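Local coordinates for cutinase-like protein (Cryptococcus sp., PDB 2CZQ), which probably hydrolyses carboxylic esters, as a cutinase-like member of the alpha/beta hydrolase superfamily, at residues 9-15 with 42-48; 95-100 with 147-153; 105-109 with 152-156; 125-129 with 157-162; 162-168 with 177-183. All blocks are in the same frame, centred on the assembly; numbering follows the deposited sequence. Where two conformers were deposited one is given.

Contact 1. Residues 9-15 with 42-48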
# COMPACT_ATOMS: atom_id res chain seq x y z
N TYR A 9 14.47 -5.51 -5.53
CA TYR A 9 13.37 -4.74 -4.97
C TYR A 9 12.73 -5.47 -3.80
O TYR A 9 12.87 -6.69 -3.66
CB TYR A 9 12.32 -4.42 -6.05
CG TYR A 9 11.62 -5.64 -6.58
CD1 TYR A 9 12.14 -6.36 -7.65
CD2 TYR A 9 10.44 -6.10 -5.99
CE1 TYR A 9 11.51 -7.50 -8.13
CE2 TYR A 9 9.80 -7.23 -6.45
CZ TYR A 9 10.33 -7.93 -7.52
OH TYR A 9 9.69 -9.05 -7.96
N VAL A 10 12.03 -4.71 -2.97
CA VAL A 10 11.33 -5.25 -1.82
C VAL A 10 9.89 -4.77 -1.87
O VAL A 10 9.62 -3.57 -2.06
CB VAL A 10 11.98 -4.82 -0.49
CG1 VAL A 10 11.36 -5.57 0.67
CG2 VAL A 10 13.48 -5.04 -0.52
N LEU A 11 8.97 -5.72 -1.69
CA LEU A 11 7.56 -5.44 -1.53
C LEU A 11 7.30 -5.42 -0.03
O LEU A 11 7.23 -6.47 0.61
CB LEU A 11 6.72 -6.51 -2.24
CG LEU A 11 7.09 -6.78 -3.70
CD1 LEU A 11 6.29 -7.95 -4.26
CD2 LEU A 11 6.90 -5.55 -4.57
N ILE A 12 7.25 -4.22 0.54
CA ILE A 12 7.03 -4.06 1.96
C ILE A 12 5.53 -3.98 2.15
O ILE A 12 4.89 -3.06 1.64
CB ILE A 12 7.71 -2.77 2.48
CG1 ILE A 12 9.24 -2.87 2.39
CG2 ILE A 12 7.26 -2.46 3.92
CD1 ILE A 12 9.98 -1.58 2.71
N ASN A 13 4.97 -4.94 2.88
CA ASN A 13 3.53 -4.96 3.09
C ASN A 13 3.18 -4.94 4.56
O ASN A 13 3.77 -5.67 5.36
CB ASN A 13 2.86 -6.13 2.35
CG ASN A 13 3.07 -7.47 3.04
OD1 ASN A 13 2.18 -7.97 3.72
ND2 ASN A 13 4.26 -8.04 2.87
N THR A 14 2.22 -4.08 4.90
CA THR A 14 1.76 -3.91 6.26
C THR A 14 0.30 -4.36 6.34
O THR A 14 -0.56 -3.88 5.60
CB THR A 14 1.93 -2.46 6.70
OG1 THR A 14 3.28 -2.05 6.46
CG2 THR A 14 1.74 -2.32 8.21
N ARG A 15 0.05 -5.30 7.25
CA ARG A 15 -1.21 -6.03 7.28
C ARG A 15 -2.29 -5.33 8.09
O ARG A 15 -2.05 -4.32 8.77
CB ARG A 15 -0.96 -7.43 7.85
CG ARG A 15 -0.75 -7.47 9.35
CD ARG A 15 -0.10 -8.74 9.79
NE ARG A 15 -0.03 -8.90 11.24
CZ ARG A 15 0.90 -8.38 12.02
NH1 ARG A 15 1.86 -7.62 11.50
NH2 ARG A 15 0.89 -8.63 13.32
N THR A 42 11.93 -9.58 -2.96
CA THR A 42 11.53 -10.23 -1.72
C THR A 42 10.31 -9.52 -1.17
O THR A 42 10.01 -8.37 -1.54
CB THR A 42 12.65 -10.21 -0.66
OG1 THR A 42 13.08 -8.86 -0.45
CG2 THR A 42 13.90 -11.00 -1.11
N ILE A 43 9.61 -10.22 -0.29
CA ILE A 43 8.41 -9.73 0.36
C ILE A 43 8.72 -9.55 1.84
O ILE A 43 9.02 -10.53 2.54
CB ILE A 43 7.25 -10.74 0.16
CG1 ILE A 43 6.94 -10.94 -1.33
CG2 ILE A 43 6.01 -10.27 0.93
CD1 ILE A 43 6.11 -12.17 -1.63
N TYR A 44 8.66 -8.31 2.31
CA TYR A 44 8.93 -7.99 3.71
C TYR A 44 7.62 -7.66 4.41
O TYR A 44 6.91 -6.75 3.99
CB TYR A 44 9.90 -6.82 3.86
CG TYR A 44 10.14 -6.51 5.32
CD1 TYR A 44 10.92 -7.35 6.09
CD2 TYR A 44 9.54 -5.41 5.94
CE1 TYR A 44 11.12 -7.11 7.43
CE2 TYR A 44 9.73 -5.16 7.28
CZ TYR A 44 10.52 -6.02 8.03
OH TYR A 44 10.75 -5.81 9.37
N ASN A 45 7.34 -8.39 5.48
CA ASN A 45 6.12 -8.20 6.26
C ASN A 45 6.40 -7.33 7.47
O ASN A 45 7.11 -7.73 8.40
CB ASN A 45 5.55 -9.54 6.70
CG ASN A 45 5.53 -10.56 5.59
OD1 ASN A 45 5.09 -10.28 4.47
ND2 ASN A 45 5.99 -11.77 5.89
N THR A 46 5.85 -6.12 7.46
CA THR A 46 6.08 -5.18 8.54
C THR A 46 5.77 -5.81 9.89
O THR A 46 4.73 -6.46 10.07
CB THR A 46 5.18 -3.98 8.31
OG1 THR A 46 5.56 -3.39 7.06
CG2 THR A 46 5.40 -2.89 9.37
N VAL A 47 6.68 -5.63 10.85
CA VAL A 47 6.52 -6.20 12.17
C VAL A 47 5.88 -5.18 13.10
O VAL A 47 6.46 -4.12 13.37
CB VAL A 47 7.86 -6.69 12.75
CG1 VAL A 47 7.65 -7.26 14.15
CG2 VAL A 47 8.47 -7.74 11.84
N TYR A 48 4.68 -5.50 13.56
CA TYR A 48 3.97 -4.71 14.57
C TYR A 48 2.80 -5.54 15.06
O TYR A 48 2.55 -6.64 14.54
CB TYR A 48 3.54 -3.33 14.04
CG TYR A 48 2.29 -3.25 13.19
CD1 TYR A 48 2.13 -4.02 12.04
CD2 TYR A 48 1.30 -2.32 13.50
CE1 TYR A 48 0.97 -3.91 11.26
CE2 TYR A 48 0.15 -2.20 12.74
CZ TYR A 48 -0.00 -2.98 11.62
OH TYR A 48 -1.15 -2.83 10.87
O HOH W 1 14.93 -7.98 -2.28
O HOH W 2 2.33 -6.51 8.76
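Strands 9-14 and 42-45 run parallel, their axes 4.6 Å apart at the closest and 28° from alignment, and five backbone bonds pair them from T42 N to Y9 O down to T46 N to N13 O. V10, I12, T42 and Y44 lie on one face, where V10 CG1 packs on Y44 CB at 3.7 Å, the two side chains pointing the same way. The phenol of Y44 reaches past the pair to D62. On the other face, L11 and I43 are followed by N13 and N45, which stand side by side with amide planes 77° apart. N13 ND2 gives a nearly straight bond to N45 OD1 (2.9 Å), in the carbonyl plane and on a lone pair; N13 OD1 takes the backbone N of S24. Beyond the last bridge the hydroxyls T14 OG1 and T46 OG1 hydrogen-bond at 2.7 Å. R15 and Y48 then clasp each other: Y48 OH donates to R15 O (2.7 Å), and R15 NH2 donates to Y48 O (2.9 Å). R15 CG sits between the backbone N and the carbonyl carbon (chi1 75°), and the chain, extended from CG to NE, brings NH1 to 3.7 Å from Y48 CD1, while NE is held by E19 O. A water adds a bridge from R15 N and NH1 to T46 O. With helix 28-37 joining the strands in the chain and packing on Y9, L11 and I43, this is a beta-alpha-beta unit at the 41-45 edge of the parallel sheet of an alpha/beta hydrolase fold.

Contact 2. Residues 95-100 with 147-153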
# COMPACT_ATOMS: atom_id res chain seq x y z
N LEU A 95 4.61 7.83 4.76
CA LEU A 95 4.82 8.81 3.70
C LEU A 95 4.94 10.21 4.27
O LEU A 95 5.78 11.01 3.84
CB LEU A 95 3.69 8.78 2.67
CG LEU A 95 3.27 7.43 2.09
CD1 LEU A 95 2.25 7.63 0.98
CD2 LEU A 95 4.47 6.62 1.58
N GLN A 96 4.08 10.52 5.24
CA GLN A 96 4.09 11.82 5.89
C GLN A 96 5.43 12.09 6.57
O GLN A 96 5.93 13.22 6.55
CB GLN A 96 2.95 11.91 6.91
CG GLN A 96 1.56 11.83 6.27
CD GLN A 96 0.45 11.63 7.29
OE1 GLN A 96 0.70 11.46 8.48
NE2 GLN A 96 -0.79 11.63 6.81
N GLN A 97 6.02 11.05 7.16
CA GLN A 97 7.30 11.18 7.84
C GLN A 97 8.49 11.19 6.89
O GLN A 97 9.48 11.87 7.15
CB GLN A 97 7.48 10.05 8.86
CG GLN A 97 6.57 10.21 10.06
CD GLN A 97 6.79 9.15 11.11
OE1 GLN A 97 7.84 8.50 11.15
NE2 GLN A 97 5.80 8.96 11.97
N LEU A 98 8.40 10.43 5.80
CA LEU A 98 9.50 10.37 4.84
C LEU A 98 9.70 11.66 4.07
O LEU A 98 10.81 11.99 3.68
CB LEU A 98 9.29 9.22 3.85
CG LEU A 98 9.47 7.80 4.41
CD1 LEU A 98 9.04 6.78 3.37
CD2 LEU A 98 10.90 7.55 4.86
N GLY A 99 8.62 12.40 3.85
CA GLY A 99 8.69 13.60 3.04
C GLY A 99 8.68 13.27 1.56
O GLY A 99 8.49 12.12 1.16
N THR A 100 8.89 14.30 0.74
CA THR A 100 8.69 14.19 -0.71
C THR A 100 9.97 14.44 -1.50
O THR A 100 9.92 14.75 -2.69
CB THR A 100 7.57 15.15 -1.18
OG1 THR A 100 7.86 16.48 -0.74
CG2 THR A 100 6.24 14.81 -0.52
N GLY A 147 -4.80 12.31 8.71
CA GLY A 147 -4.30 12.87 7.48
C GLY A 147 -4.32 11.88 6.34
O GLY A 147 -4.87 10.79 6.44
N SER A 148 -3.69 12.29 5.24
CA SER A 148 -3.85 11.63 3.96
C SER A 148 -2.51 11.37 3.29
O SER A 148 -1.46 11.79 3.78
CB SER A 148 -4.70 12.53 3.05
OG SER A 148 -4.07 13.79 2.89
N VAL A 149 -2.55 10.67 2.16
CA VAL A 149 -1.39 10.57 1.28
C VAL A 149 -0.97 12.00 0.92
O VAL A 149 -1.78 12.76 0.41
CB VAL A 149 -1.76 9.81 -0.01
CG1 VAL A 149 -0.62 9.84 -1.02
CG2 VAL A 149 -2.16 8.37 0.29
N PRO A 150 0.27 12.39 1.22
CA PRO A 150 0.71 13.76 0.87
C PRO A 150 0.67 14.01 -0.63
O PRO A 150 0.89 13.10 -1.43
CB PRO A 150 2.14 13.82 1.40
CG PRO A 150 2.21 12.74 2.43
CD PRO A 150 1.33 11.63 1.91
N SER A 151 0.40 15.25 -1.01
CA SER A 151 0.28 15.62 -2.42
C SER A 151 1.46 15.15 -3.27
O SER A 151 1.28 14.69 -4.39
CB SER A 151 0.04 17.13 -2.58
OG SER A 151 1.15 17.87 -2.12
N GLY A 152 2.68 15.24 -2.72
CA GLY A 152 3.88 14.87 -3.44
C GLY A 152 4.08 13.38 -3.66
O GLY A 152 5.00 12.98 -4.38
N TRP A 153 3.23 12.56 -3.04
CA TRP A 153 3.23 11.11 -3.20
C TRP A 153 2.13 10.60 -4.13
O TRP A 153 2.16 9.45 -4.57
CB TRP A 153 3.07 10.43 -1.84
CG TRP A 153 4.29 10.41 -1.00
CD1 TRP A 153 4.68 11.34 -0.07
CD2 TRP A 153 5.29 9.39 -0.98
NE1 TRP A 153 5.86 10.96 0.52
CE2 TRP A 153 6.25 9.76 -0.02
CE3 TRP A 153 5.46 8.19 -1.68
CZ2 TRP A 153 7.38 8.97 0.26
CZ3 TRP A 153 6.58 7.41 -1.41
CH2 TRP A 153 7.52 7.81 -0.44
O HOH W 3 5.60 13.36 2.41
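The indole N-H of W153 sits among oxygens at the end of helix 86-98: NE1 makes a weak bond to G99 O at 2.9 Å, bent to 126° at the hydrogen, and a second weak one to a water. That water donates to L95 O (2.8 Å), an oxygen that also accepts from G99 N. L95 lies across the indole. Its CD2 stands 3.6 Å from the centroid of the six-membered ring and only 5° off the normal, a CH-pi contact over the face, while CB leans on P150 CD and CD1 touches V149 CG1. T100 CG2 meets W153 CD1 at 3.8 Å, and L98 CB approaches CZ2. Farther along, the Q96 chain, extended beyond CG, passes P150 CG and carries NE2 to S148 O. This bond is 3.1 Å long and almost straight (171°), with the oxygen in the Q96 amide plane, although the N-H arrives tilted from the S148 carbonyl plane. NE2 also donates to Q146 O. The C-terminal end of helix 86-98 is thus joined to the loop before strand 157-160 mainly by apolar packing round the indole, whose own N-H bonds are weak, while the Q96 bond fixes the loop backbone at S148.

Contact 3. Residues 105-109 with 152-156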
# COMPACT_ATOMS: atom_id res chain seq x y z
N PHE A 105 12.40 8.62 -0.45
CA PHE A 105 11.37 8.99 -1.41
C PHE A 105 11.70 8.46 -2.80
O PHE A 105 10.85 7.87 -3.46
CB PHE A 105 11.20 10.51 -1.46
CG PHE A 105 10.20 10.96 -2.48
CD1 PHE A 105 8.84 10.93 -2.20
CD2 PHE A 105 10.61 11.39 -3.74
CE1 PHE A 105 7.91 11.35 -3.13
CE2 PHE A 105 9.68 11.80 -4.69
CZ PHE A 105 8.32 11.78 -4.39
N ASN A 106 12.93 8.69 -3.26
CA ASN A 106 13.33 8.28 -4.59
C ASN A 106 13.27 6.77 -4.79
O ASN A 106 12.94 6.30 -5.88
CB ASN A 106 14.73 8.80 -4.92
CG ASN A 106 14.78 10.31 -5.11
OD1 ASN A 106 13.76 10.96 -5.36
ND2 ASN A 106 15.97 10.87 -4.99
N ALA A 107 13.60 6.02 -3.74
CA ALA A 107 13.65 4.56 -3.82
C ALA A 107 12.27 3.90 -3.83
O ALA A 107 12.11 2.78 -4.34
CB ALA A 107 14.48 4.00 -2.67
N VAL A 108 11.28 4.59 -3.26
CA VAL A 108 9.92 4.07 -3.25
C VAL A 108 9.28 4.39 -4.60
O VAL A 108 8.93 5.54 -4.89
CB VAL A 108 9.08 4.63 -2.09
CG1 VAL A 108 7.66 4.07 -2.16
CG2 VAL A 108 9.71 4.26 -0.74
N LYS A 109 9.15 3.36 -5.43
CA LYS A 109 8.63 3.54 -6.78
C LYS A 109 7.12 3.57 -6.83
O LYS A 109 6.55 4.09 -7.79
CB LYS A 109 9.18 2.47 -7.72
CG LYS A 109 10.71 2.37 -7.75
CD LYS A 109 11.40 3.70 -8.07
CE LYS A 109 12.91 3.55 -7.97
NZ LYS A 109 13.65 4.85 -8.07
N GLY A 152 2.68 15.24 -2.72
CA GLY A 152 3.88 14.87 -3.44
C GLY A 152 4.08 13.38 -3.66
O GLY A 152 5.00 12.98 -4.38
N TRP A 153 3.23 12.56 -3.04
CA TRP A 153 3.23 11.11 -3.20
C TRP A 153 2.13 10.60 -4.13
O TRP A 153 2.16 9.45 -4.57
CB TRP A 153 3.07 10.43 -1.84
CG TRP A 153 4.29 10.41 -1.00
CD1 TRP A 153 4.68 11.34 -0.07
CD2 TRP A 153 5.29 9.39 -0.98
NE1 TRP A 153 5.86 10.96 0.52
CE2 TRP A 153 6.25 9.76 -0.02
CE3 TRP A 153 5.46 8.19 -1.68
CZ2 TRP A 153 7.38 8.97 0.26
CZ3 TRP A 153 6.58 7.41 -1.41
CH2 TRP A 153 7.52 7.81 -0.44
N VAL A 154 1.13 11.44 -4.39
CA VAL A 154 -0.08 11.00 -5.08
C VAL A 154 0.20 10.38 -6.45
O VAL A 154 -0.41 9.37 -6.81
CB VAL A 154 -1.12 12.14 -5.17
CG1 VAL A 154 -2.27 11.78 -6.10
CG2 VAL A 154 -1.65 12.48 -3.78
N SER A 155 1.14 10.96 -7.20
CA SER A 155 1.40 10.51 -8.57
C SER A 155 1.97 9.09 -8.67
O SER A 155 1.92 8.49 -9.74
CB SER A 155 2.31 11.49 -9.30
OG SER A 155 3.63 11.43 -8.80
N LYS A 156 2.49 8.55 -7.57
CA LYS A 156 2.98 7.18 -7.57
C LYS A 156 2.25 6.31 -6.54
O LYS A 156 2.77 5.28 -6.10
CB LYS A 156 4.50 7.11 -7.43
CG LYS A 156 5.04 7.67 -6.13
CD LYS A 156 6.56 7.67 -6.16
CE LYS A 156 7.12 8.39 -4.96
NZ LYS A 156 8.62 8.31 -4.91
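K156 crosses to the end of helix 103-107 and the start of strand 108-114, where its ammonium group meets the F105 ring and two backbone carbonyls. Its CB lies 3.7 Å from K109 O; CG leaves between the backbone N and the carbonyl carbon (chi1 63°), and from there the chain is extended to the tip. CD passes V108 O at 3.4 Å. CE comes within 3.6 Å of F105 CE1 and makes a CH-pi contact with that ring. NZ then stands above the middle of the F105 ring, 3.5 Å from its centroid and 9° off the normal, a cation-pi interaction. The same NZ donates to F105 O at 2.7 Å, from above the carbonyl plane, and to V108 O at 2.8 Å. Two carbonyls and an aromatic face would thus stabilise the positive charge.

F105 also uses its edge. CD1 comes over W153 CZ2 at 3.5 Å, in a T-shaped pair with ring centroids 4.8 Å apart and planes at 76°. At the rim of the indole, V108 CG1 meets W153 CZ3. W153 is thus sandwiched, F105 on one face and L95 of helix 86-98 on the other. The arrangement ties the helix-to-strand junction at V108 to the loop before K156, at one end of the neighbouring strands 108-114 and 157-160 of the parallel alpha/beta hydrolase sheet.

Contact 4. Residues 125-129 with 157-162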
# COMPACT_ATOMS: atom_id res chain seq x y z
N CYS A 125 -5.08 9.47 -7.05
CA CYS A 125 -4.63 8.11 -6.81
C CYS A 125 -5.79 7.18 -6.46
O CYS A 125 -5.60 5.96 -6.42
CB CYS A 125 -3.59 8.07 -5.67
SG CYS A 125 -4.09 8.90 -4.14
N ASN A 126 -6.97 7.73 -6.18
CA ASN A 126 -8.08 6.94 -5.68
C ASN A 126 -8.81 6.22 -6.81
O ASN A 126 -9.34 6.87 -7.72
CB ASN A 126 -9.14 7.81 -4.99
CG ASN A 126 -8.65 8.52 -3.72
OD1 ASN A 126 -7.52 8.27 -3.30
ND2 ASN A 126 -9.45 9.40 -3.14
N VAL A 127 -8.86 4.90 -6.73
CA VAL A 127 -9.66 4.10 -7.66
C VAL A 127 -10.49 3.08 -6.89
O VAL A 127 -10.23 2.80 -5.71
CB VAL A 127 -8.80 3.37 -8.72
CG1 VAL A 127 -8.02 4.35 -9.58
CG2 VAL A 127 -7.88 2.34 -8.08
N ASP A 128 -11.49 2.53 -7.56
CA ASP A 128 -12.30 1.46 -6.99
C ASP A 128 -11.73 0.09 -7.40
O ASP A 128 -10.66 0.02 -8.01
CB ASP A 128 -13.78 1.63 -7.35
CG ASP A 128 -14.03 1.61 -8.84
OD1 ASP A 128 -13.37 0.82 -9.57
OD2 ASP A 128 -14.91 2.34 -9.36
N SER A 129 -12.43 -0.99 -7.06
CA SER A 129 -11.89 -2.33 -7.29
C SER A 129 -11.77 -2.69 -8.77
O SER A 129 -11.10 -3.67 -9.11
CB SER A 129 -12.74 -3.37 -6.57
OG SER A 129 -12.73 -3.10 -5.19
N THR A 157 1.04 6.71 -6.19
CA THR A 157 0.17 5.96 -5.29
C THR A 157 -1.06 5.48 -6.04
O THR A 157 -1.57 6.16 -6.94
CB THR A 157 -0.23 6.86 -4.10
OG1 THR A 157 0.94 7.23 -3.36
CG2 THR A 157 -1.11 6.12 -3.10
N LEU A 158 -1.54 4.31 -5.64
CA LEU A 158 -2.85 3.83 -6.02
C LEU A 158 -3.55 3.48 -4.72
O LEU A 158 -3.07 2.61 -3.97
CB LEU A 158 -2.73 2.59 -6.89
CG LEU A 158 -2.89 2.71 -8.41
CD1 LEU A 158 -2.95 1.32 -9.01
CD2 LEU A 158 -4.11 3.53 -8.82
N ASP A 159 -4.63 4.19 -4.43
CA ASP A 159 -5.43 3.96 -3.23
C ASP A 159 -6.76 3.34 -3.65
O ASP A 159 -7.66 4.01 -4.15
CB ASP A 159 -5.62 5.26 -2.45
CG ASP A 159 -6.18 5.04 -1.07
OD1 ASP A 159 -6.50 3.87 -0.74
OD2 ASP A 159 -6.33 5.99 -0.26
N VAL A 160 -6.83 2.03 -3.46
CA VAL A 160 -7.94 1.22 -3.94
C VAL A 160 -8.96 1.05 -2.83
O VAL A 160 -8.67 0.50 -1.76
CB VAL A 160 -7.43 -0.15 -4.44
CG1 VAL A 160 -8.57 -0.97 -5.02
CG2 VAL A 160 -6.30 0.02 -5.45
N CYS A 161 -10.17 1.53 -3.10
CA CYS A 161 -11.26 1.46 -2.14
C CYS A 161 -12.45 0.83 -2.82
O CYS A 161 -13.00 1.41 -3.76
CB CYS A 161 -11.62 2.86 -1.62
SG CYS A 161 -12.96 2.83 -0.41
N ALA A 162 -12.83 -0.36 -2.37
CA ALA A 162 -13.99 -1.05 -2.92
C ALA A 162 -15.23 -0.23 -2.61
O ALA A 162 -15.39 0.26 -1.50
CB ALA A 162 -14.11 -2.43 -2.30
O HOH W 4 -6.79 8.63 -0.57
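Three backbone bonds join the segments directly: D159 N to C125 O (2.8 Å), V127 N to D159 O (3.0 Å) and C161 N to V127 O (2.9 Å). CA-H...O contacts fill in beside them, including N126 CA to D159 O and V160 CA to V127 O, both 3.3 Å.

Side chains on either side of these bonds make the next layer. V127 CG2 meets V160 CG2 at 3.8 Å, crossing it at a slant, and helix 187-200 covers this face through M192, which touches both valines. N126 and D159 share the other face, side by side and pointing the same way, with amide and carboxylate planes 88° apart. D159 CG lies anti to the backbone N (chi1 -168°), which sets the carboxylate beside N126. Their oxygens do not bond directly. Instead a single water donates to N126 OD1 and to D159 OD2 (2.7 Å), bridging the pair.

The parallel bridges N126-D159 and V127-V160, with helix 143-146 lying in the chain between the two strands, make a beta-alpha-beta unit whose strand 126-127 is the outermost on this side of the sheet. Farther out, N126 ND2 is held by K120 O, D159 OD2 also accepts from N116 ND2, and the D128 carboxylate turns to T134. C161, just past strand 157-160, is tied by a disulfide to C168.

Contact 5. Residues 162-168 with 177-183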
# COMPACT_ATOMS: atom_id res chain seq x y z
N ALA A 162 -12.83 -0.36 -2.37
CA ALA A 162 -13.99 -1.05 -2.92
C ALA A 162 -15.23 -0.23 -2.61
O ALA A 162 -15.39 0.26 -1.50
CB ALA A 162 -14.11 -2.43 -2.30
N TYR A 163 -16.12 -0.09 -3.59
CA TYR A 163 -17.35 0.64 -3.37
C TYR A 163 -18.07 0.05 -2.16
O TYR A 163 -18.32 -1.15 -2.09
CB TYR A 163 -18.25 0.57 -4.60
CG TYR A 163 -19.48 1.43 -4.51
CD1 TYR A 163 -20.63 0.98 -3.85
CD2 TYR A 163 -19.49 2.71 -5.06
CE1 TYR A 163 -21.76 1.77 -3.76
CE2 TYR A 163 -20.63 3.51 -4.98
CZ TYR A 163 -21.76 3.03 -4.33
OH TYR A 163 -22.90 3.80 -4.24
N GLY A 164 -18.40 0.91 -1.21
CA GLY A 164 -19.12 0.46 -0.04
C GLY A 164 -18.29 -0.18 1.06
O GLY A 164 -18.86 -0.70 2.02
N ASP A 165 -16.96 -0.14 0.95
CA ASP A 165 -16.09 -0.53 2.06
C ASP A 165 -16.16 0.59 3.10
O ASP A 165 -15.68 1.69 2.84
CB ASP A 165 -14.66 -0.73 1.54
CG ASP A 165 -13.63 -0.89 2.64
OD1 ASP A 165 -13.96 -0.69 3.83
OD2 ASP A 165 -12.46 -1.25 2.36
N GLY A 166 -16.77 0.33 4.25
CA GLY A 166 -17.01 1.38 5.23
C GLY A 166 -15.79 2.00 5.89
O GLY A 166 -15.91 3.02 6.56
N VAL A 167 -14.62 1.38 5.71
CA VAL A 167 -13.40 1.91 6.31
C VAL A 167 -12.81 3.05 5.46
O VAL A 167 -12.36 4.06 6.01
CB VAL A 167 -12.37 0.77 6.52
CG1 VAL A 167 -11.05 1.32 7.03
CG2 VAL A 167 -12.93 -0.28 7.48
N CYS A 168 -12.80 2.87 4.14
CA CYS A 168 -12.28 3.88 3.22
C CYS A 168 -13.37 4.72 2.55
O CYS A 168 -13.06 5.78 2.00
CB CYS A 168 -11.37 3.23 2.16
SG CYS A 168 -12.12 1.90 1.21
N ASN A 177 -17.25 -4.32 6.76
CA ASN A 177 -18.26 -5.14 6.12
C ASN A 177 -17.59 -6.03 5.08
O ASN A 177 -16.36 -6.04 4.96
CB ASN A 177 -19.35 -4.25 5.50
CG ASN A 177 -18.79 -3.16 4.57
OD1 ASN A 177 -17.59 -3.12 4.28
ND2 ASN A 177 -19.67 -2.29 4.11
N ALA A 178 -18.39 -6.78 4.32
CA ALA A 178 -17.82 -7.71 3.35
C ALA A 178 -16.90 -7.00 2.37
O ALA A 178 -15.88 -7.54 1.95
CB ALA A 178 -18.92 -8.45 2.61
N GLN A 179 -17.26 -5.77 2.02
CA GLN A 179 -16.48 -5.00 1.06
C GLN A 179 -15.06 -4.73 1.58
O GLN A 179 -14.10 -4.78 0.82
CB GLN A 179 -17.20 -3.71 0.70
CG GLN A 179 -18.43 -3.91 -0.18
CD GLN A 179 -19.63 -4.50 0.55
OE1 GLN A 179 -19.70 -4.51 1.78
NE2 GLN A 179 -20.59 -4.99 -0.22
N HIS A 180 -14.93 -4.48 2.88
CA HIS A 180 -13.60 -4.28 3.47
C HIS A 180 -12.77 -5.55 3.47
O HIS A 180 -11.54 -5.49 3.46
CB HIS A 180 -13.70 -3.76 4.91
CG HIS A 180 -12.38 -3.29 5.46
ND1 HIS A 180 -11.64 -2.30 4.85
CD2 HIS A 180 -11.67 -3.68 6.54
CE1 HIS A 180 -10.53 -2.09 5.54
NE2 HIS A 180 -10.53 -2.91 6.58
N LEU A 181 -13.46 -6.69 3.50
CA LEU A 181 -12.81 -8.00 3.58
C LEU A 181 -12.56 -8.62 2.20
O LEU A 181 -11.98 -9.69 2.10
CB LEU A 181 -13.65 -8.95 4.44
CG LEU A 181 -14.04 -8.44 5.83
CD1 LEU A 181 -14.97 -9.43 6.53
CD2 LEU A 181 -12.82 -8.16 6.69
N SER A 182 -13.00 -7.93 1.14
CA SER A 182 -13.05 -8.49 -0.21
C SER A 182 -11.69 -8.56 -0.91
O SER A 182 -11.48 -9.39 -1.79
CB SER A 182 -14.04 -7.70 -1.08
OG SER A 182 -13.55 -6.38 -1.34
N TYR A 183 -10.78 -7.67 -0.53
CA TYR A 183 -9.59 -7.43 -1.32
C TYR A 183 -8.72 -8.64 -1.63
O TYR A 183 -8.25 -8.75 -2.76
CB TYR A 183 -8.72 -6.33 -0.72
CG TYR A 183 -9.45 -5.02 -0.54
CD1 TYR A 183 -9.60 -4.13 -1.59
CD2 TYR A 183 -9.99 -4.69 0.70
CE1 TYR A 183 -10.27 -2.93 -1.41
CE2 TYR A 183 -10.66 -3.49 0.89
CZ TYR A 183 -10.80 -2.62 -0.17
OH TYR A 183 -11.46 -1.42 -0.02
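D165 and H180 meet with carboxylate and imidazole planes 61° apart. H180 ND1 points its N-H at D165 OD2 (2.8 Å, 168°), and the oxygen lies in the ring plane while being met on its syn side. D165 OD1 is a weaker second acceptor of that N-H and accepts from V167 N at 2.9 Å, an Asx turn that helps fix the carboxylate. Y183 approaches D165 at about a right angle; Y183 OH donates to the anti lone pair of D165 OD2 at 2.6 Å and accepts from A162 N at 2.9 Å. OD2 is therefore gripped by two donors, and the phenol oxygen bridges A162 N and D165 OD2, accepting from one and donating to the other.

V167 lies against a face of the imidazole: its CG2 stands over the centre of the H180 ring, in a CH-pi contact. H180 CG is turned anti to the backbone N (chi1 -169°), directing ND1 to D165, while NE2 bonds to S85 OG. S85, H180 and D165 thus have the geometry of a Ser-His-Asp triad, as in cutinases, with S85 on a GxSxG nucleophile elbow; the role is inferred from this pattern.

N177, at the N-cap of the short, weakly bonded helix 178-181, reaches back across the turn. Its ND2 donates to G164 O at 2.7 Å, with the oxygen near the amide plane, and OD1 accepts a weak capping bond from H180 N. Residues 162-165 form a type II beta turn, and C168 SG lies 3.6 Å from Y183 OH.

How the contacts relate
Contact 1 closes before the others open; the segments of contacts 2 and 3 alternate along the chain with those of contact 4, and contact 5 comes last. Contacts 1, 3 and 4 reach the same parallel sheet, in which strands 41-45 and 126-127 are outermost; contacts 1 and 4 lie on opposite sides of the chain's centre, about 20 Å apart between centres. Contacts 2 and 3 share G152 and W153, with centres about 9 Å apart. Contact 4 shares A162 and a disulfide with contact 5, their centres about 12 Å apart. One run, 147-168, packs on helix 86-98, supplies strand 157-160 of the sheet and then brings in the probable catalytic D165.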